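Local coordinates for aminomethyltransferase (Bartonella henselae, PDB 3GIR), which belongs to the aminomethyltransferase family, pairing a folate-binding domain with a C-terminal barrel domain, at residues Y100-D105 against D128-T133; A189-N194 against Q206-T211; A250-R255 against L260-N265; E288-Y293 against A297-L302. All blocks are in the same frame, centred on the assembly; numbering follows the deposited sequence.

In the fold
Along the chain the four contacts follow one another in series, from interaction 1 to interaction 4. The first three lie within the folate-binding domain. Interaction 1 packs the turn that follows helix 94-101 on strand 126-136 of a five-stranded antiparallel sheet, while interaction 2 involves strand 209-211, next to the edge strand of the six-stranded mixed sheet. Their centres are about 23 Å apart, yet Thr133 touches Phe209, so the two sheets meet. Interaction 3 adjoins interaction 1 where His263 meets Asp128 and Asp129. Interaction 4 lies about 14 Å, centre to centre, from interaction 1; the Asp105-Lys289 salt bridge and Phe292 packing on Pro103 fasten the end of helix 284-289 and the loop after it there.

Interaction 1: residues Y100-D105 against D128-T133; sequences YALPVD and DDLILT
Val104 N donates to Leu102 O at 2.8 Å, closing an inverse gamma turn with Pro103 at its centre. The proline suits this place because its ring restricts the backbone to a phi that the turn accepts. The tight bend comes directly after helix 94-101 and turns the side chains of Leu102 and Val104 toward the same strand, where no hydrogen bond crosses and the contact is wholly aliphatic. Strand 128-133 answers with every second residue: Leu130 and Leu132 point to the turn. Leu102 works with both of its methyl branches. With its CG anti to the carbonyl carbon (chi1 -58°), the side chain reaches out to the strand and ends with one methyl on each of the two leucines there. Its CD2 lies 3.7 Å from Leu130 CD1, the two side chains crossing at about a right angle, while its CD1 only just reaches Leu132 CD2 at 4.5 Å. That same Leu132 methyl also receives Val104, whose CG2 is 4.0 Å from Leu132 CD2. All four touching residues are buried, as suits branched aliphatic groups, and Leu142 of strand 139-144 packs against both Leu102 and Leu132. The arrangement is that of the turn that follows a helix laid on one face of an antiparallel sheet, here in the folate-binding domain.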
loop_
_atom_site.group_PDB
_atom_site.type_symbol
_atom_site.label_atom_id
_atom_site.label_comp_id
_atom_site.label_asym_id
_atom_site.label_seq_id
_atom_site.Cartn_x
_atom_site.Cartn_y
_atom_site.Cartn_z
ATOM N N TYR A 100 -2.365 20.150 8.717
ATOM C CA TYR A 100 -3.314 20.726 7.767
ATOM C C TYR A 100 -3.466 19.894 6.504
ATOM O O TYR A 100 -4.571 19.609 6.024
ATOM C CB TYR A 100 -2.860 22.120 7.426
ATOM C CG TYR A 100 -3.629 22.739 6.293
ATOM C CD1 TYR A 100 -4.975 23.056 6.433
ATOM C CD2 TYR A 100 -3.038 23.011 5.087
ATOM C CE1 TYR A 100 -5.687 23.600 5.399
ATOM C CE2 TYR A 100 -3.738 23.595 4.048
ATOM C CZ TYR A 100 -5.093 23.907 4.234
ATOM O OH TYR A 100 -5.836 24.426 3.210
ATOM N N ALA A 101 -2.326 19.442 5.967
ATOM C CA ALA A 101 -2.366 18.719 4.700
ATOM C C ALA A 101 -3.024 17.385 4.803
ATOM O O ALA A 101 -3.688 16.934 3.862
ATOM C CB ALA A 101 -0.924 18.559 4.051
ATOM N N LEU A 102 -2.789 16.714 5.935
ATOM C CA LEU A 102 -3.258 15.331 6.148
ATOM C C LEU A 102 -4.049 15.252 7.438
ATOM O O LEU A 102 -3.737 16.012 8.379
ATOM C CB LEU A 102 -2.074 14.378 6.306
ATOM C CG LEU A 102 -1.088 14.344 5.155
ATOM C CD1 LEU A 102 0.168 13.496 5.507
ATOM C CD2 LEU A 102 -1.746 13.793 3.848
ATOM N N PRO A 103 -4.908 14.221 7.555
ATOM C CA PRO A 103 -5.672 14.057 8.817
ATOM C C PRO A 103 -4.872 13.339 9.908
ATOM O O PRO A 103 -5.222 12.238 10.334
ATOM C CB PRO A 103 -6.894 13.236 8.381
ATOM C CG PRO A 103 -6.359 12.410 7.235
ATOM C CD PRO A 103 -5.314 13.262 6.537
ATOM N N VAL A 104 -3.834 14.020 10.400
ATOM C CA VAL A 104 -2.916 13.510 11.397
ATOM C C VAL A 104 -2.701 14.590 12.442
ATOM O O VAL A 104 -2.956 15.769 12.202
ATOM C CB VAL A 104 -1.539 13.124 10.762
ATOM C CG1 VAL A 104 -1.706 12.092 9.620
ATOM C CG2 VAL A 104 -0.759 14.376 10.240
ATOM N N ASP A 105 -2.321 14.184 13.634
ATOM C CA ASP A 105 -1.755 15.130 14.610
ATOM C C ASP A 105 -0.243 14.909 14.604
ATOM O O ASP A 105 0.294 14.090 15.318
ATOM C CB ASP A 105 -2.354 14.950 16.026
ATOM C CG ASP A 105 -1.922 16.074 16.981
ATOM O OD1 ASP A 105 -0.958 16.815 16.624
ATOM O OD2 ASP A 105 -2.526 16.200 18.092
ATOM N N ASP A 128 -4.649 9.963 -2.556
ATOM C CA ASP A 128 -3.596 8.946 -2.411
ATOM C C ASP A 128 -3.568 8.495 -0.987
ATOM O O ASP A 128 -3.862 9.262 -0.071
ATOM C CB ASP A 128 -2.203 9.447 -2.823
ATOM C CG ASP A 128 -1.259 8.295 -3.280
ATOM O OD1 ASP A 128 -1.790 7.164 -3.414
ATOM O OD2 ASP A 128 -0.014 8.537 -3.332
ATOM N N ASP A 129 -3.199 7.243 -0.784
ATOM C CA ASP A 129 -2.870 6.804 0.579
ATOM C C ASP A 129 -1.361 6.840 0.742
ATOM O O ASP A 129 -0.624 6.769 -0.266
ATOM C CB ASP A 129 -3.524 5.488 0.996
ATOM C CG ASP A 129 -3.216 4.324 0.183
ATOM O OD1 ASP A 129 -2.674 4.382 -0.960
ATOM O OD2 ASP A 129 -3.604 3.214 0.734
ATOM N N LEU A 130 -0.925 7.081 1.985
ATOM C CA LEU A 130 0.485 7.469 2.201
ATOM C C LEU A 130 0.920 6.871 3.515
ATOM O O LEU A 130 0.092 6.642 4.353
ATOM C CB LEU A 130 0.542 9.035 2.303
ATOM C CG LEU A 130 0.101 9.960 1.186
ATOM C CD1 LEU A 130 -0.070 11.463 1.538
ATOM C CD2 LEU A 130 1.086 9.862 0.007
ATOM N N ILE A 131 2.229 6.726 3.747
ATOM C CA ILE A 131 2.773 6.476 5.047
ATOM C C ILE A 131 3.649 7.666 5.402
ATOM O O ILE A 131 4.548 8.089 4.623
ATOM C CB ILE A 131 3.639 5.201 5.155
ATOM C CG1 ILE A 131 2.916 4.003 4.543
ATOM C CG2 ILE A 131 4.134 5.011 6.573
ATOM C CD1 ILE A 131 1.680 3.645 5.313
ATOM N N LEU A 132 3.355 8.226 6.593
ATOM C CA LEU A 132 4.076 9.379 7.165
ATOM C C LEU A 132 4.942 8.885 8.332
ATOM O O LEU A 132 4.422 8.207 9.223
ATOM C CB LEU A 132 3.061 10.386 7.681
ATOM C CG LEU A 132 3.627 11.605 8.460
ATOM C CD1 LEU A 132 4.444 12.539 7.601
ATOM C CD2 LEU A 132 2.538 12.374 9.136
ATOM N N THR A 133 6.229 9.228 8.327
ATOM C CA THR A 133 7.176 8.857 9.413
ATOM C C THR A 133 7.855 10.080 9.904
ATOM O O THR A 133 8.246 10.917 9.104
ATOM C CB THR A 133 8.248 7.882 8.867
ATOM O OG1 THR A 133 7.570 6.730 8.341
ATOM C CG2 THR A 133 9.168 7.400 10.006
#

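Interaction 2: residues A189-N194 against Q206-T211; sequences AGLPGN and QDWFIT
Leu191 and Pro192 run extended past Trp208 and Ile210 without a backbone hydrogen bond between them, once helix 182-188 has ended in a Schellman motif at Gly190. Strand 209-211 belongs to the mixed sheet of the folate-binding domain, so the contact lays the loop that follows a helix on side chains near the edge of that sheet. Gly190 suits the Schellman position because its phi is positive, at 75°. Gly193 meets a stricter demand: at phi 142° a beta carbon would be jammed against the carbonyl oxygen of Pro192, and it would point toward the crowding CG2 of Ile210.

Leu191 sends CD2 to the far end of the indole, 4.2 Å from Trp208 CZ3, approaching the ring obliquely. Both residues also lean on Leu233 of helix 227-238, and the long indole can bridge from just before the strand to that shared apolar patch. Pro192, at the exposed margin, packs on Pro204, which Ile210 touches too. Ile210 is a typical beta-branched strand residue and is buried here, with Ile223 of the neighbouring strand beside it. Its CG1 branch stands anti to the carbonyl carbon (chi1 -63°) and continues fully extended, which carries the terminal methyl across to the loop backbone. There Ile210 CD1 comes to 3.6 Å from Pro192 O, a van der Waals contact of a methyl with a carbonyl oxygen.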
loop_
_atom_site.group_PDB
_atom_site.type_symbol
_atom_site.label_atom_id
_atom_site.label_comp_id
_atom_site.label_asym_id
_atom_site.label_seq_id
_atom_site.Cartn_x
_atom_site.Cartn_y
_atom_site.Cartn_z
ATOM N N ALA A 189 23.084 -9.599 6.697
ATOM C CA ALA A 189 23.647 -8.692 5.722
ATOM C C ALA A 189 24.377 -7.516 6.386
ATOM O O ALA A 189 24.910 -6.646 5.678
ATOM C CB ALA A 189 22.556 -8.170 4.752
ATOM N N GLY A 190 24.362 -7.471 7.715
ATOM C CA GLY A 190 24.974 -6.380 8.466
ATOM C C GLY A 190 24.243 -5.086 8.496
ATOM O O GLY A 190 24.836 -4.049 8.837
ATOM N N LEU A 191 22.923 -5.136 8.226
ATOM C CA LEU A 191 22.135 -3.930 8.226
ATOM C C LEU A 191 21.345 -3.829 9.532
ATOM O O LEU A 191 20.840 -4.816 10.027
ATOM C CB LEU A 191 21.163 -3.897 7.043
ATOM C CG LEU A 191 21.818 -4.155 5.708
ATOM C CD1 LEU A 191 20.685 -4.561 4.716
ATOM C CD2 LEU A 191 22.570 -2.944 5.288
ATOM N N PRO A 192 21.273 -2.644 10.118
ATOM C CA PRO A 192 20.489 -2.383 11.302
ATOM C C PRO A 192 18.995 -2.319 10.944
ATOM O O PRO A 192 18.672 -2.116 9.774
ATOM C CB PRO A 192 21.013 -1.035 11.779
ATOM C CG PRO A 192 21.601 -0.416 10.541
ATOM C CD PRO A 192 21.919 -1.437 9.577
ATOM N N GLY A 193 18.153 -2.548 11.939
ATOM C CA GLY A 193 16.710 -2.469 11.824
ATOM C C GLY A 193 15.967 -3.525 12.621
ATOM O O GLY A 193 14.790 -3.347 12.925
ATOM N N ASN A 194 16.674 -4.583 13.067
ATOM C CA ASN A 194 16.027 -5.566 13.874
ATOM C C ASN A 194 15.485 -5.017 15.208
ATOM O O ASN A 194 14.555 -5.599 15.776
ATOM C CB ASN A 194 16.950 -6.742 14.113
ATOM C CG ASN A 194 16.755 -7.854 13.161
ATOM O OD1 ASN A 194 16.033 -8.793 13.456
ATOM N ND2 ASN A 194 17.435 -7.795 12.007
ATOM N N GLN A 206 23.307 8.617 6.465
ATOM C CA GLN A 206 22.896 9.701 5.644
ATOM C C GLN A 206 22.195 9.250 4.324
ATOM O O GLN A 206 22.732 8.461 3.584
ATOM C CB GLN A 206 24.116 10.578 5.334
ATOM C CG GLN A 206 23.803 11.802 4.567
ATOM C CD GLN A 206 23.145 12.893 5.438
ATOM O OE1 GLN A 206 23.429 13.018 6.637
ATOM N NE2 GLN A 206 22.197 13.622 4.843
ATOM N N ASP A 207 21.020 9.798 4.069
ATOM C CA ASP A 207 20.219 9.530 2.873
ATOM C C ASP A 207 19.642 8.084 2.803
ATOM O O ASP A 207 19.060 7.731 1.790
ATOM C CB ASP A 207 20.964 9.892 1.584
ATOM C CG ASP A 207 21.185 11.432 1.424
ATOM O OD1 ASP A 207 20.581 12.218 2.157
ATOM O OD2 ASP A 207 21.910 11.838 0.499
ATOM N N TRP A 208 19.762 7.305 3.868
ATOM C CA TRP A 208 19.152 5.985 3.901
ATOM C C TRP A 208 17.938 6.105 4.839
ATOM O O TRP A 208 17.942 6.888 5.778
ATOM C CB TRP A 208 20.088 4.916 4.495
ATOM C CG TRP A 208 21.135 4.394 3.609
ATOM C CD1 TRP A 208 22.067 5.098 2.985
ATOM C CD2 TRP A 208 21.443 3.007 3.403
ATOM N NE1 TRP A 208 22.906 4.253 2.288
ATOM C CE2 TRP A 208 22.530 2.967 2.515
ATOM C CE3 TRP A 208 20.820 1.819 3.764
ATOM C CZ2 TRP A 208 23.077 1.760 2.079
ATOM C CZ3 TRP A 208 21.360 0.619 3.329
ATOM C CH2 TRP A 208 22.475 0.620 2.490
ATOM N N PHE A 209 16.888 5.319 4.580
ATOM C CA PHE A 209 15.685 5.308 5.442
ATOM C C PHE A 209 15.212 3.882 5.525
ATOM O O PHE A 209 14.979 3.277 4.478
ATOM C CB PHE A 209 14.649 6.268 4.808
ATOM C CG PHE A 209 13.291 6.282 5.431
ATOM C CD1 PHE A 209 13.110 6.485 6.763
ATOM C CD2 PHE A 209 12.160 6.106 4.629
ATOM C CE1 PHE A 209 11.813 6.518 7.338
ATOM C CE2 PHE A 209 10.881 6.183 5.172
ATOM C CZ PHE A 209 10.721 6.337 6.556
ATOM N N ILE A 210 15.109 3.286 6.731
ATOM C CA ILE A 210 14.643 1.929 6.868
ATOM C C ILE A 210 13.442 1.936 7.773
ATOM O O ILE A 210 13.476 2.554 8.858
ATOM C CB ILE A 210 15.721 0.994 7.455
ATOM C CG1 ILE A 210 16.903 0.941 6.456
ATOM C CG2 ILE A 210 15.160 -0.405 7.811
ATOM C CD1 ILE A 210 18.083 0.008 6.922
ATOM N N THR A 211 12.402 1.225 7.350
ATOM C CA THR A 211 11.178 1.060 8.135
ATOM C C THR A 211 10.853 -0.428 8.291
ATOM O O THR A 211 11.213 -1.245 7.431
ATOM C CB THR A 211 9.950 1.793 7.548
ATOM O OG1 THR A 211 9.667 1.237 6.235
ATOM C CG2 THR A 211 10.117 3.350 7.457
#

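Interaction 3: residues A250-R255 against L260-N265; sequences ARDSLR and LCLHGN
Arg255 and Leu260 are joined twice by hydrogen bonds, where the chain leaves helix 248-257 of the folate-binding domain and folds back as a loop. In the backbone, Leu260 N donates to Arg255 O at 3.0 Å, nearly straight at 168°. In return the side chain donates through Arg255 NH1 to Leu260 O at 2.9 Å, with the oxygen in the guanidinium plane and the nitrogen in the carbonyl plane.

Among the charged groups, Asp252, one helical turn earlier, takes Arg255 side-on with a single oxygen: OD1 accepts from NE at 3.0 Å and, through its syn lone pair, from NH2 at 2.9 Å. Asp266 OD2 forms a second salt bridge, to NH1, and also accepts from Leu262 N. NH2 further donates to Ser340 of strand 334-344, tying the helix to the C-terminal barrel domain. Only an arginine has so many donors in one plane, and the two carboxylates probably stabilise its charge.

Van der Waals contact comes from Leu262, which crosses Arg255 at about a right angle. A bend at chi2 (91°) lays the guanidinium beneath it, with Leu262 CB over the centre of one face, 3.6 Å from Arg255 CZ.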
loop_
_atom_site.group_PDB
_atom_site.type_symbol
_atom_site.label_atom_id
_atom_site.label_comp_id
_atom_site.label_asym_id
_atom_site.label_seq_id
_atom_site.Cartn_x
_atom_site.Cartn_y
_atom_site.Cartn_z
ATOM N N ALA A 250 2.818 -11.313 -7.831
ATOM C CA ALA A 250 2.832 -11.877 -6.511
ATOM C C ALA A 250 2.684 -10.789 -5.454
ATOM O O ALA A 250 2.111 -11.039 -4.393
ATOM C CB ALA A 250 4.107 -12.738 -6.301
ATOM N N ARG A 251 3.312 -9.615 -5.673
ATOM C CA ARG A 251 3.053 -8.491 -4.764
ATOM C C ARG A 251 1.545 -8.252 -4.596
ATOM O O ARG A 251 1.057 -7.992 -3.500
ATOM C CB ARG A 251 3.752 -7.225 -5.237
ATOM C CG ARG A 251 3.426 -5.964 -4.515
ATOM C CD ARG A 251 4.378 -4.901 -4.885
ATOM N NE ARG A 251 3.976 -3.527 -4.599
ATOM C CZ ARG A 251 4.308 -2.866 -3.510
ATOM N NH1 ARG A 251 4.966 -3.464 -2.537
ATOM N NH2 ARG A 251 3.953 -1.575 -3.405
ATOM N N ASP A 252 0.841 -8.275 -5.720
ATOM C CA ASP A 252 -0.603 -8.105 -5.682
ATOM C C ASP A 252 -1.371 -9.227 -4.933
ATOM O O ASP A 252 -2.276 -8.916 -4.179
ATOM C CB ASP A 252 -1.146 -7.928 -7.141
ATOM C CG ASP A 252 -2.524 -7.301 -7.139
ATOM O OD1 ASP A 252 -2.688 -6.211 -6.558
ATOM O OD2 ASP A 252 -3.465 -8.002 -7.609
ATOM N N SER A 253 -1.040 -10.502 -5.142
ATOM C CA SER A 253 -1.712 -11.586 -4.466
ATOM C C SER A 253 -1.425 -11.548 -2.977
ATOM O O SER A 253 -2.308 -11.816 -2.101
ATOM C CB SER A 253 -1.420 -12.954 -5.087
ATOM O OG SER A 253 -0.021 -13.205 -5.215
ATOM N N LEU A 254 -0.193 -11.170 -2.631
ATOM C CA LEU A 254 0.131 -11.039 -1.219
ATOM C C LEU A 254 -0.687 -9.978 -0.535
ATOM O O LEU A 254 -1.222 -10.214 0.599
ATOM C CB LEU A 254 1.633 -10.818 -0.987
ATOM C CG LEU A 254 2.549 -11.979 -1.342
ATOM C CD1 LEU A 254 3.953 -11.413 -1.607
ATOM C CD2 LEU A 254 2.619 -13.092 -0.242
ATOM N N ARG A 255 -0.675 -8.764 -1.070
ATOM C CA ARG A 255 -1.385 -7.691 -0.465
ATOM C C ARG A 255 -2.888 -7.945 -0.402
ATOM O O ARG A 255 -3.535 -7.535 0.569
ATOM C CB ARG A 255 -1.053 -6.343 -1.119
ATOM C CG ARG A 255 -1.599 -6.134 -2.545
ATOM C CD ARG A 255 -2.923 -5.504 -2.466
ATOM N NE ARG A 255 -3.522 -5.488 -3.794
ATOM C CZ ARG A 255 -4.750 -5.057 -4.096
ATOM N NH1 ARG A 255 -5.574 -4.557 -3.204
ATOM N NH2 ARG A 255 -5.112 -5.103 -5.383
ATOM N N LEU A 260 -5.149 -5.515 2.058
ATOM C CA LEU A 260 -4.624 -4.176 1.898
ATOM C C LEU A 260 -5.117 -3.525 0.658
ATOM O O LEU A 260 -5.169 -4.157 -0.387
ATOM C CB LEU A 260 -3.095 -4.209 1.937
ATOM C CG LEU A 260 -2.482 -4.969 3.114
ATOM C CD1 LEU A 260 -0.951 -5.076 2.988
ATOM C CD2 LEU A 260 -2.904 -4.255 4.364
ATOM N N CYS A 261 -5.420 -2.243 0.733
ATOM C CA CYS A 261 -5.927 -1.513 -0.461
ATOM C C CYS A 261 -4.852 -1.154 -1.453
ATOM O O CYS A 261 -3.691 -0.854 -1.079
ATOM C CB CYS A 261 -6.591 -0.222 -0.064
ATOM S SG CYS A 261 -8.168 -0.502 0.777
ATOM N N LEU A 262 -5.250 -1.104 -2.724
ATOM C CA LEU A 262 -4.398 -0.584 -3.782
ATOM C C LEU A 262 -5.073 0.673 -4.341
ATOM O O LEU A 262 -6.174 0.605 -4.931
ATOM C CB LEU A 262 -4.099 -1.641 -4.848
ATOM C CG LEU A 262 -3.433 -1.048 -6.095
ATOM C CD1 LEU A 262 -2.046 -0.582 -5.644
ATOM C CD2 LEU A 262 -3.373 -2.089 -7.209
ATOM N N HIS A 263 -4.420 1.837 -4.227
ATOM C CA HIS A 263 -5.016 3.018 -4.759
ATOM C C HIS A 263 -5.057 2.944 -6.276
ATOM O O HIS A 263 -4.148 2.447 -6.942
ATOM C CB HIS A 263 -4.271 4.273 -4.297
ATOM C CG HIS A 263 -5.031 5.533 -4.536
ATOM N ND1 HIS A 263 -5.062 6.130 -5.768
ATOM C CD2 HIS A 263 -5.849 6.264 -3.735
ATOM C CE1 HIS A 263 -5.838 7.195 -5.719
ATOM N NE2 HIS A 263 -6.331 7.307 -4.500
ATOM N N GLY A 264 -6.208 3.350 -6.814
ATOM C CA GLY A 264 -6.508 3.193 -8.250
ATOM C C GLY A 264 -7.374 1.981 -8.549
ATOM O O GLY A 264 -7.976 1.885 -9.624
ATOM N N ASN A 265 -7.462 1.069 -7.584
ATOM C CA ASN A 265 -8.340 -0.107 -7.641
ATOM C C ASN A 265 -9.388 0.019 -6.560
ATOM O O ASN A 265 -10.553 0.370 -6.816
ATOM C CB ASN A 265 -7.582 -1.410 -7.414
ATOM C CG ASN A 265 -6.886 -1.937 -8.670
ATOM O OD1 ASN A 265 -6.329 -1.161 -9.463
ATOM N ND2 ASN A 265 -6.848 -3.251 -8.816
#

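Interaction 4: residues E288-Y293 against A297-L302; sequences EKAQFY and AFLESL
Phe292 has its CG between the backbone N and the carbonyl carbon (chi1 58°), while CG of Phe298 is anti to its own backbone N (chi1 -178°); these two torsions bring the two rings together. The result is a T-shaped, edge-to-face pair with centroids 5.7 Å apart and planes at 84°. Phe292 supplies the edge: its CZ sits over one face of the other ring, 4.1 Å from both CG and CD2 of Phe298. The adjoining edge carbon, Phe292 CE1, meets the Phe298 CB methylene at 4.1 Å, so the stem of the second side chain is covered as well as its ring. Such an approach sets the slightly positive hydrogens of one ring against the electron-rich face of the other, and flat phenyl groups suit it in this buried place. Pro103 and Val286 pack against Phe292, and Leu120 of strand 114-120 touches both rings.

Two consecutive helices are joined here by a short loop, in which helix 284-289 ends and helix 295-304 soon begins. Ala290 is the first residue out of the earlier helix and has a positive phi (56°), a left-handed conformation that a small side chain tolerates. Beside the ring pair its methyl touches the next helix, Ala290 CB lying 3.8 Å from Leu299 CD1. Further along the loop, Tyr293 makes a cation-pi contact with Arg159 and a backbone hydrogen bond with Tyr100.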
loop_
_atom_site.group_PDB
_atom_site.type_symbol
_atom_site.label_atom_id
_atom_site.label_comp_id
_atom_site.label_asym_id
_atom_site.label_seq_id
_atom_site.Cartn_x
_atom_site.Cartn_y
_atom_site.Cartn_z
ATOM N N GLU A 288 -11.939 15.627 16.133
ATOM C CA GLU A 288 -12.511 16.682 16.976
ATOM C C GLU A 288 -11.872 18.032 16.708
ATOM O O GLU A 288 -12.577 19.035 16.635
ATOM C CB GLU A 288 -12.459 16.258 18.438
ATOM C CG GLU A 288 -13.479 15.130 18.666
ATOM C CD GLU A 288 -13.551 14.578 20.090
ATOM O OE1 GLU A 288 -12.630 14.862 20.908
ATOM O OE2 GLU A 288 -14.529 13.817 20.355
ATOM N N LYS A 289 -10.560 18.059 16.477
ATOM C CA LYS A 289 -9.896 19.304 16.101
ATOM C C LYS A 289 -10.294 19.765 14.695
ATOM O O LYS A 289 -10.433 20.954 14.429
ATOM C CB LYS A 289 -8.393 19.132 16.193
ATOM C CG LYS A 289 -7.834 19.574 17.529
ATOM C CD LYS A 289 -6.315 19.474 17.582
ATOM C CE LYS A 289 -5.853 18.029 17.732
ATOM N NZ LYS A 289 -4.564 17.988 18.504
ATOM N N ALA A 290 -10.451 18.808 13.769
ATOM C CA ALA A 290 -10.950 19.126 12.436
ATOM C C ALA A 290 -10.129 20.184 11.725
ATOM O O ALA A 290 -10.683 21.014 11.022
ATOM C CB ALA A 290 -12.442 19.553 12.488
ATOM N N GLN A 291 -8.809 20.100 11.813
ATOM C CA GLN A 291 -7.961 21.140 11.202
ATOM C C GLN A 291 -7.383 20.739 9.826
ATOM O O GLN A 291 -6.748 21.548 9.177
ATOM C CB GLN A 291 -6.893 21.628 12.157
ATOM C CG GLN A 291 -5.838 20.625 12.512
ATOM C CD GLN A 291 -4.767 21.143 13.486
ATOM O OE1 GLN A 291 -4.761 20.797 14.687
ATOM N NE2 GLN A 291 -3.835 21.945 12.964
ATOM N N PHE A 292 -7.604 19.497 9.422
ATOM C CA PHE A 292 -7.064 19.031 8.146
ATOM C C PHE A 292 -7.931 19.392 6.960
ATOM O O PHE A 292 -9.183 19.514 7.064
ATOM C CB PHE A 292 -6.841 17.522 8.165
ATOM C CG PHE A 292 -8.071 16.688 8.466
ATOM C CD1 PHE A 292 -8.841 16.178 7.476
ATOM C CD2 PHE A 292 -8.383 16.325 9.764
ATOM C CE1 PHE A 292 -9.955 15.387 7.760
ATOM C CE2 PHE A 292 -9.489 15.494 10.002
ATOM C CZ PHE A 292 -10.233 15.053 8.988
ATOM N N TYR A 293 -7.289 19.491 5.801
ATOM C CA TYR A 293 -7.924 19.695 4.512
ATOM C C TYR A 293 -8.888 18.515 4.221
ATOM O O TYR A 293 -8.480 17.369 4.240
ATOM C CB TYR A 293 -6.846 19.787 3.412
ATOM C CG TYR A 293 -7.339 20.354 2.109
ATOM C CD1 TYR A 293 -7.089 21.687 1.773
ATOM C CD2 TYR A 293 -8.115 19.622 1.249
ATOM C CE1 TYR A 293 -7.600 22.247 0.590
ATOM C CE2 TYR A 293 -8.589 20.152 0.048
ATOM C CZ TYR A 293 -8.349 21.480 -0.269
ATOM O OH TYR A 293 -8.844 21.988 -1.450
ATOM N N ALA A 297 -16.120 17.754 4.977
ATOM C CA ALA A 297 -16.725 16.626 4.172
ATOM C C ALA A 297 -16.485 15.272 4.838
ATOM O O ALA A 297 -17.354 14.378 4.852
ATOM C CB ALA A 297 -16.203 16.636 2.766
ATOM N N PHE A 298 -15.312 15.071 5.435
ATOM C CA PHE A 298 -15.034 13.821 6.159
ATOM C C PHE A 298 -16.026 13.591 7.332
ATOM O O PHE A 298 -16.559 12.510 7.502
ATOM C CB PHE A 298 -13.561 13.863 6.699
ATOM C CG PHE A 298 -13.125 12.621 7.432
ATOM C CD1 PHE A 298 -12.383 11.618 6.788
ATOM C CD2 PHE A 298 -13.393 12.461 8.766
ATOM C CE1 PHE A 298 -11.971 10.529 7.475
ATOM C CE2 PHE A 298 -13.007 11.307 9.443
ATOM C CZ PHE A 298 -12.265 10.347 8.791
ATOM N N LEU A 299 -16.183 14.626 8.149
ATOM C CA LEU A 299 -17.105 14.638 9.307
ATOM C C LEU A 299 -18.564 14.447 8.849
ATOM O O LEU A 299 -19.274 13.659 9.432
ATOM C CB LEU A 299 -16.915 15.943 10.096
ATOM C CG LEU A 299 -15.566 15.992 10.802
ATOM C CD1 LEU A 299 -15.305 17.320 11.527
ATOM C CD2 LEU A 299 -15.366 14.813 11.750
ATOM N N GLU A 300 -18.976 15.125 7.796
ATOM C CA GLU A 300 -20.340 14.932 7.251
ATOM C C GLU A 300 -20.564 13.515 6.706
ATOM O O GLU A 300 -21.636 12.923 6.855
ATOM C CB GLU A 300 -20.622 15.900 6.127
ATOM C CG GLU A 300 -21.046 17.263 6.643
ATOM C CD GLU A 300 -20.890 18.400 5.641
ATOM O OE1 GLU A 300 -20.499 18.152 4.468
ATOM O OE2 GLU A 300 -21.157 19.565 6.050
ATOM N N SER A 301 -19.560 12.966 6.042
ATOM C CA SER A 301 -19.689 11.598 5.536
ATOM C C SER A 301 -19.805 10.568 6.674
ATOM O O SER A 301 -20.479 9.535 6.578
ATOM C CB SER A 301 -18.454 11.299 4.675
ATOM O OG SER A 301 -18.630 10.078 4.039
ATOM N N LEU A 302 -19.110 10.824 7.754
ATOM C CA LEU A 302 -19.107 9.985 8.904
ATOM C C LEU A 302 -20.515 9.937 9.565
ATOM O O LEU A 302 -20.974 8.891 10.012
ATOM C CB LEU A 302 -18.105 10.564 9.864
ATOM C CG LEU A 302 -17.232 9.716 10.726
ATOM C CD1 LEU A 302 -16.607 8.546 10.006
ATOM C CD2 LEU A 302 -16.178 10.652 11.307
#